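Long-range contact in complement C1r subcomponent (Homo sapiens, PDB 6F1D), which is a serine protease of the complement C1 complex that, with its partner protease C1s, takes part in complement activation: residues A1-I15 with P25-E37. Residues are numbered along the deposited sequence; the frame is centred on the assembly and turned at random.
Sequences AECSSELYTEASGYI and PPDLRCNYSIRVE
Leu28 meets the N-terminal end through its CD2, which lies 3.8 Å from Cys3 CB, just before the disulfide that ties Cys3 to Cys30. That bond staples a poorly ordered tail to strand 29-35 and leads it into the sheet. From Asn31 onward the backbones take over, as the ladder of a parallel pair in which 6-8 is an edge strand of its sheet; Asn31 O accepts the first bond, from Glu6 N.

Tyr32 turns inward, and Ile15, from the edge strand 13-16 of the second sheet, meets its ring obliquely, with CG2 3.5 Å from Tyr32 CD1. Trp108 adds an edge-to-face contact to the same ring. On the opposite face of the strand, Ser33 OG and Glu6 O share a donating water, and OG also bonds Asp94; in the main chain Ser33 N gives to Glu6 O and Ser33 O accepts from Tyr8 N. Ile34 points inward again, its CD1 3.6 Å from Ile15 CD1. With chi1 at -49°, CG1 of Ile15 stands beside its own backbone N and comes over the centre of the Tyr8 ring, 3.9 Å above the plane, while CG2 is left for Tyr32. Cutting Ile15 back to an alanine would probably open a gap between the sheets, with Tyr8 losing the CG1 over its ring centre and Ile34 its CD1 neighbour. Arg35 N gives to Tyr8 O at 2.9 Å, and its CG passes 3.9 Å from Leu7 CD1, the side chains crossing at about a right angle, before the guanidinium reaches a salt bridge with Asp94.

The Ser33 face thus carries most of the polar links, with Leu7 among them. The Tyr32 and Ile34 face is mainly carbon, where 13-15 packs beneath 29-35 in the CUB beta-sandwich, although Glu6 OE1 lies over the Tyr8 face turned from Ile15; the main chain and one disulfide hold the edge.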
loop_
_atom_site.group_PDB
_atom_site.type_symbol
_atom_site.label_atom_id
_atom_site.label_comp_id
_atom_site.label_asym_id
_atom_site.label_seq_id
_atom_site.Cartn_x
_atom_site.Cartn_y
_atom_site.Cartn_z
ATOM N N ALA A 1 -2.470 11.154 13.280
ATOM C CA ALA A 1 -2.362 12.267 12.356
ATOM C C ALA A 1 -3.642 12.405 11.507
ATOM O O ALA A 1 -4.646 12.952 11.973
ATOM C CB ALA A 1 -1.115 12.114 11.471
ATOM N N GLU A 2 -3.625 11.888 10.283
ATOM C CA GLU A 2 -4.616 12.273 9.286
ATOM C C GLU A 2 -5.520 11.102 8.900
ATOM O O GLU A 2 -5.844 10.237 9.730
ATOM C CB GLU A 2 -3.874 12.796 8.053
ATOM C CG GLU A 2 -2.999 14.002 8.285
ATOM C CD GLU A 2 -1.546 13.759 7.876
ATOM O OE1 GLU A 2 -1.072 14.419 6.919
ATOM O OE2 GLU A 2 -0.852 12.948 8.540
ATOM N N CYS A 3 -6.035 11.179 7.675
ATOM C CA CYS A 3 -6.008 10.161 6.627
ATOM C C CYS A 3 -7.270 10.259 5.789
ATOM O O CYS A 3 -8.181 9.425 5.872
ATOM C CB CYS A 3 -5.785 8.726 7.127
ATOM S SG CYS A 3 -4.764 7.898 5.816
ATOM N N SER A 4 -7.317 11.314 4.992
ATOM C CA SER A 4 -8.242 11.388 3.882
ATOM C C SER A 4 -7.777 10.455 2.774
ATOM O O SER A 4 -6.584 10.159 2.642
ATOM C CB SER A 4 -8.319 12.820 3.368
ATOM O OG SER A 4 -7.032 13.408 3.434
ATOM N N SER A 5 -8.737 9.973 1.991
ATOM C CA SER A 5 -8.417 9.172 0.823
ATOM C C SER A 5 -7.559 9.983 -0.136
ATOM O O SER A 5 -7.641 11.211 -0.191
ATOM C CB SER A 5 -9.705 8.710 0.145
ATOM O OG SER A 5 -10.386 9.805 -0.414
ATOM N N GLU A 6 -6.710 9.293 -0.875
ATOM C CA GLU A 6 -5.860 9.938 -1.852
ATOM C C GLU A 6 -6.058 9.248 -3.200
ATOM O O GLU A 6 -6.283 8.044 -3.266
ATOM C CB GLU A 6 -4.395 9.905 -1.377
ATOM C CG GLU A 6 -3.384 10.747 -2.211
ATOM C CD GLU A 6 -3.939 12.017 -2.901
ATOM O OE1 GLU A 6 -3.599 12.259 -4.088
ATOM O OE2 GLU A 6 -4.672 12.797 -2.261
ATOM N N LEU A 7 -6.006 10.027 -4.267
ATOM C CA LEU A 7 -6.226 9.549 -5.625
ATOM C C LEU A 7 -5.023 9.926 -6.472
ATOM O O LEU A 7 -4.622 11.092 -6.479
ATOM C CB LEU A 7 -7.485 10.179 -6.233
ATOM C CG LEU A 7 -7.659 9.945 -7.739
ATOM C CD1 LEU A 7 -7.902 8.485 -8.012
ATOM C CD2 LEU A 7 -8.779 10.765 -8.297
ATOM N N TYR A 8 -4.476 8.951 -7.191
ATOM C CA TYR A 8 -3.316 9.087 -8.072
ATOM C C TYR A 8 -3.735 8.716 -9.489
ATOM O O TYR A 8 -4.200 7.599 -9.728
ATOM C CB TYR A 8 -2.179 8.161 -7.603
ATOM C CG TYR A 8 -1.702 8.509 -6.207
ATOM C CD1 TYR A 8 -2.316 7.951 -5.108
ATOM C CD2 TYR A 8 -0.666 9.426 -6.000
ATOM C CE1 TYR A 8 -1.945 8.269 -3.828
ATOM C CE2 TYR A 8 -0.257 9.770 -4.697
ATOM C CZ TYR A 8 -0.907 9.180 -3.615
ATOM O OH TYR A 8 -0.564 9.457 -2.303
ATOM N N THR A 9 -3.577 9.633 -10.425
ATOM C CA THR A 9 -3.936 9.366 -11.808
ATOM C C THR A 9 -2.799 9.617 -12.800
ATOM O O THR A 9 -3.016 9.432 -13.993
ATOM C CB THR A 9 -5.130 10.220 -12.231
ATOM O OG1 THR A 9 -4.703 11.581 -12.268
ATOM C CG2 THR A 9 -6.266 10.083 -11.208
ATOM N N GLU A 10 -1.612 10.025 -12.356
ATOM C CA GLU A 10 -0.509 10.205 -13.295
ATOM C C GLU A 10 0.033 8.837 -13.755
ATOM O O GLU A 10 -0.280 7.800 -13.184
ATOM C CB GLU A 10 0.586 11.059 -12.657
ATOM C CG GLU A 10 0.331 12.554 -12.803
ATOM C CD GLU A 10 0.706 13.347 -11.561
ATOM O OE1 GLU A 10 -0.122 14.173 -11.115
ATOM O OE2 GLU A 10 1.827 13.157 -11.032
ATOM N N ALA A 11 0.854 8.843 -14.806
ATOM C CA ALA A 11 1.402 7.606 -15.367
ATOM C C ALA A 11 2.359 6.891 -14.422
ATOM O O ALA A 11 2.581 5.689 -14.575
ATOM C CB ALA A 11 2.140 7.884 -16.678
ATOM N N SER A 12 2.964 7.598 -13.484
ATOM C CA SER A 12 3.744 6.923 -12.468
ATOM C C SER A 12 3.723 7.774 -11.210
ATOM O O SER A 12 3.407 8.966 -11.257
ATOM C CB SER A 12 5.176 6.692 -12.935
ATOM O OG SER A 12 5.778 7.937 -13.266
ATOM N N GLY A 13 4.102 7.177 -10.089
ATOM C CA GLY A 13 4.227 8.015 -8.909
ATOM C C GLY A 13 4.591 7.215 -7.682
ATOM O O GLY A 13 4.671 5.989 -7.708
ATOM N N TYR A 14 4.787 7.930 -6.590
ATOM C CA TYR A 14 5.120 7.315 -5.317
ATOM C C TYR A 14 3.927 7.444 -4.376
ATOM O O TYR A 14 3.216 8.463 -4.366
ATOM C CB TYR A 14 6.336 7.969 -4.664
ATOM C CG TYR A 14 7.678 7.744 -5.320
ATOM C CD1 TYR A 14 8.249 8.737 -6.113
ATOM C CD2 TYR A 14 8.388 6.557 -5.129
ATOM C CE1 TYR A 14 9.479 8.562 -6.701
ATOM C CE2 TYR A 14 9.633 6.376 -5.722
ATOM C CZ TYR A 14 10.147 7.371 -6.508
ATOM O OH TYR A 14 11.368 7.196 -7.080
ATOM N N ILE A 15 3.723 6.415 -3.570
ATOM C CA ILE A 15 2.676 6.416 -2.560
ATOM C C ILE A 15 3.317 5.889 -1.290
ATOM O O ILE A 15 4.029 4.886 -1.348
ATOM C CB ILE A 15 1.503 5.501 -2.982
ATOM C CG1 ILE A 15 1.087 5.811 -4.430
ATOM C CG2 ILE A 15 0.373 5.595 -1.949
ATOM C CD1 ILE A 15 -0.125 5.026 -4.904
ATOM N N PRO A 25 1.003 6.903 12.063
ATOM C CA PRO A 25 0.107 7.162 13.213
ATOM C C PRO A 25 -0.797 5.970 13.503
ATOM O O PRO A 25 -1.035 5.137 12.622
ATOM C CB PRO A 25 -0.722 8.369 12.737
ATOM C CG PRO A 25 -0.126 8.799 11.452
ATOM C CD PRO A 25 0.605 7.661 10.877
ATOM N N PRO A 26 -1.383 5.890 14.695
ATOM C CA PRO A 26 -2.311 4.804 14.995
ATOM C C PRO A 26 -3.734 5.120 14.549
ATOM O O PRO A 26 -4.055 6.236 14.153
ATOM C CB PRO A 26 -2.229 4.721 16.530
ATOM C CG PRO A 26 -2.043 6.134 16.940
ATOM C CD PRO A 26 -1.185 6.766 15.874
ATOM N N ASP A 27 -4.577 4.073 14.589
ATOM C CA ASP A 27 -6.018 4.151 14.382
ATOM C C ASP A 27 -6.384 4.683 13.005
ATOM O O ASP A 27 -7.430 5.308 12.828
ATOM C CB ASP A 27 -6.673 4.960 15.500
ATOM C CG ASP A 27 -6.489 4.300 16.853
ATOM O OD1 ASP A 27 -6.719 3.065 16.941
ATOM O OD2 ASP A 27 -6.088 4.992 17.817
ATOM N N LEU A 28 -5.553 4.387 12.011
ATOM C CA LEU A 28 -5.801 4.842 10.660
ATOM C C LEU A 28 -6.690 3.852 9.927
ATOM O O LEU A 28 -6.572 2.635 10.108
ATOM C CB LEU A 28 -4.505 4.952 9.878
ATOM C CG LEU A 28 -3.490 6.011 10.245
ATOM C CD1 LEU A 28 -2.290 5.851 9.288
ATOM C CD2 LEU A 28 -4.110 7.422 10.236
ATOM N N ARG A 29 -7.525 4.383 9.044
ATOM C CA ARG A 29 -8.132 3.627 7.948
ATOM C C ARG A 29 -7.921 4.470 6.697
ATOM O O ARG A 29 -8.737 5.341 6.387
ATOM C CB ARG A 29 -9.625 3.335 8.214
ATOM C CG ARG A 29 -9.979 3.242 9.701
ATOM C CD ARG A 29 -11.265 2.435 9.972
ATOM N NE ARG A 29 -11.985 2.920 11.155
ATOM C CZ ARG A 29 -11.548 2.825 12.416
ATOM N NH1 ARG A 29 -10.374 2.258 12.694
ATOM N NH2 ARG A 29 -12.289 3.308 13.411
ATOM N N CYS A 30 -6.812 4.232 6.009
ATOM C CA CYS A 30 -6.385 5.008 4.854
ATOM C C CYS A 30 -6.767 4.289 3.566
ATOM O O CYS A 30 -6.597 3.075 3.455
ATOM C CB CYS A 30 -4.863 5.212 4.883
ATOM S SG CYS A 30 -4.301 5.979 6.364
ATOM N N ASN A 31 -7.276 5.042 2.591
ATOM C CA ASN A 31 -7.575 4.498 1.270
ATOM C C ASN A 31 -6.801 5.289 0.227
ATOM O O ASN A 31 -6.997 6.505 0.089
ATOM C CB ASN A 31 -9.087 4.577 0.985
ATOM C CG ASN A 31 -9.443 4.113 -0.429
ATOM O OD1 ASN A 31 -8.844 3.167 -0.973
ATOM N ND2 ASN A 31 -10.428 4.782 -1.031
ATOM N N TYR A 32 -5.967 4.595 -0.536
ATOM C CA TYR A 32 -5.215 5.167 -1.639
ATOM C C TYR A 32 -5.717 4.537 -2.929
ATOM O O TYR A 32 -5.728 3.316 -3.044
ATOM C CB TYR A 32 -3.725 4.860 -1.498
ATOM C CG TYR A 32 -3.124 5.231 -0.162
ATOM C CD1 TYR A 32 -2.403 6.404 -0.020
ATOM C CD2 TYR A 32 -3.239 4.380 0.948
ATOM C CE1 TYR A 32 -1.835 6.763 1.209
ATOM C CE2 TYR A 32 -2.659 4.722 2.180
ATOM C CZ TYR A 32 -1.963 5.907 2.289
ATOM O OH TYR A 32 -1.402 6.263 3.493
ATOM N N SER A 33 -6.131 5.345 -3.887
ATOM C CA SER A 33 -6.621 4.807 -5.153
ATOM C C SER A 33 -5.704 5.235 -6.282
ATOM O O SER A 33 -5.294 6.404 -6.346
ATOM C CB SER A 33 -8.063 5.292 -5.448
ATOM O OG SER A 33 -8.946 4.914 -4.395
ATOM N N ILE A 34 -5.443 4.319 -7.209
ATOM C CA ILE A 34 -4.753 4.622 -8.462
ATOM C C ILE A 34 -5.718 4.355 -9.601
ATOM O O ILE A 34 -6.313 3.270 -9.674
ATOM C CB ILE A 34 -3.501 3.755 -8.645
ATOM C CG1 ILE A 34 -2.675 3.773 -7.368
ATOM C CG2 ILE A 34 -2.707 4.250 -9.889
ATOM C CD1 ILE A 34 -1.444 2.824 -7.476
ATOM N N ARG A 35 -5.895 5.334 -10.472
ATOM C CA ARG A 35 -6.812 5.166 -11.597
ATOM C C ARG A 35 -6.112 5.714 -12.827
ATOM O O ARG A 35 -5.815 6.914 -12.876
ATOM C CB ARG A 35 -8.138 5.901 -11.356
ATOM C CG ARG A 35 -8.966 5.345 -10.153
ATOM C CD ARG A 35 -9.581 4.018 -10.556
ATOM N NE ARG A 35 -10.471 3.444 -9.546
ATOM C CZ ARG A 35 -10.077 2.934 -8.384
ATOM N NH1 ARG A 35 -8.773 2.914 -8.056
ATOM N NH2 ARG A 35 -11.005 2.427 -7.552
ATOM N N VAL A 36 -5.847 4.862 -13.816
ATOM C CA VAL A 36 -5.184 5.322 -15.038
ATOM C C VAL A 36 -6.040 4.899 -16.224
ATOM O O VAL A 36 -7.086 4.261 -16.071
ATOM C CB VAL A 36 -3.737 4.804 -15.152
ATOM C CG1 VAL A 36 -2.901 5.303 -13.958
ATOM C CG2 VAL A 36 -3.704 3.297 -15.173
ATOM N N GLU A 37 -5.627 5.301 -17.423
ATOM C CA GLU A 37 -6.541 5.108 -18.539
ATOM C C GLU A 37 -6.575 3.640 -18.957
ATOM O O GLU A 37 -5.610 2.893 -18.774
ATOM C CB GLU A 37 -6.183 6.007 -19.726
ATOM C CG GLU A 37 -6.969 5.718 -21.036
ATOM C CD GLU A 37 -8.523 5.811 -20.950
ATOM O OE1 GLU A 37 -9.137 6.107 -22.003
ATOM O OE2 GLU A 37 -9.140 5.584 -19.879
HETATM O O HOH W 1 -8.939 6.955 -2.510
#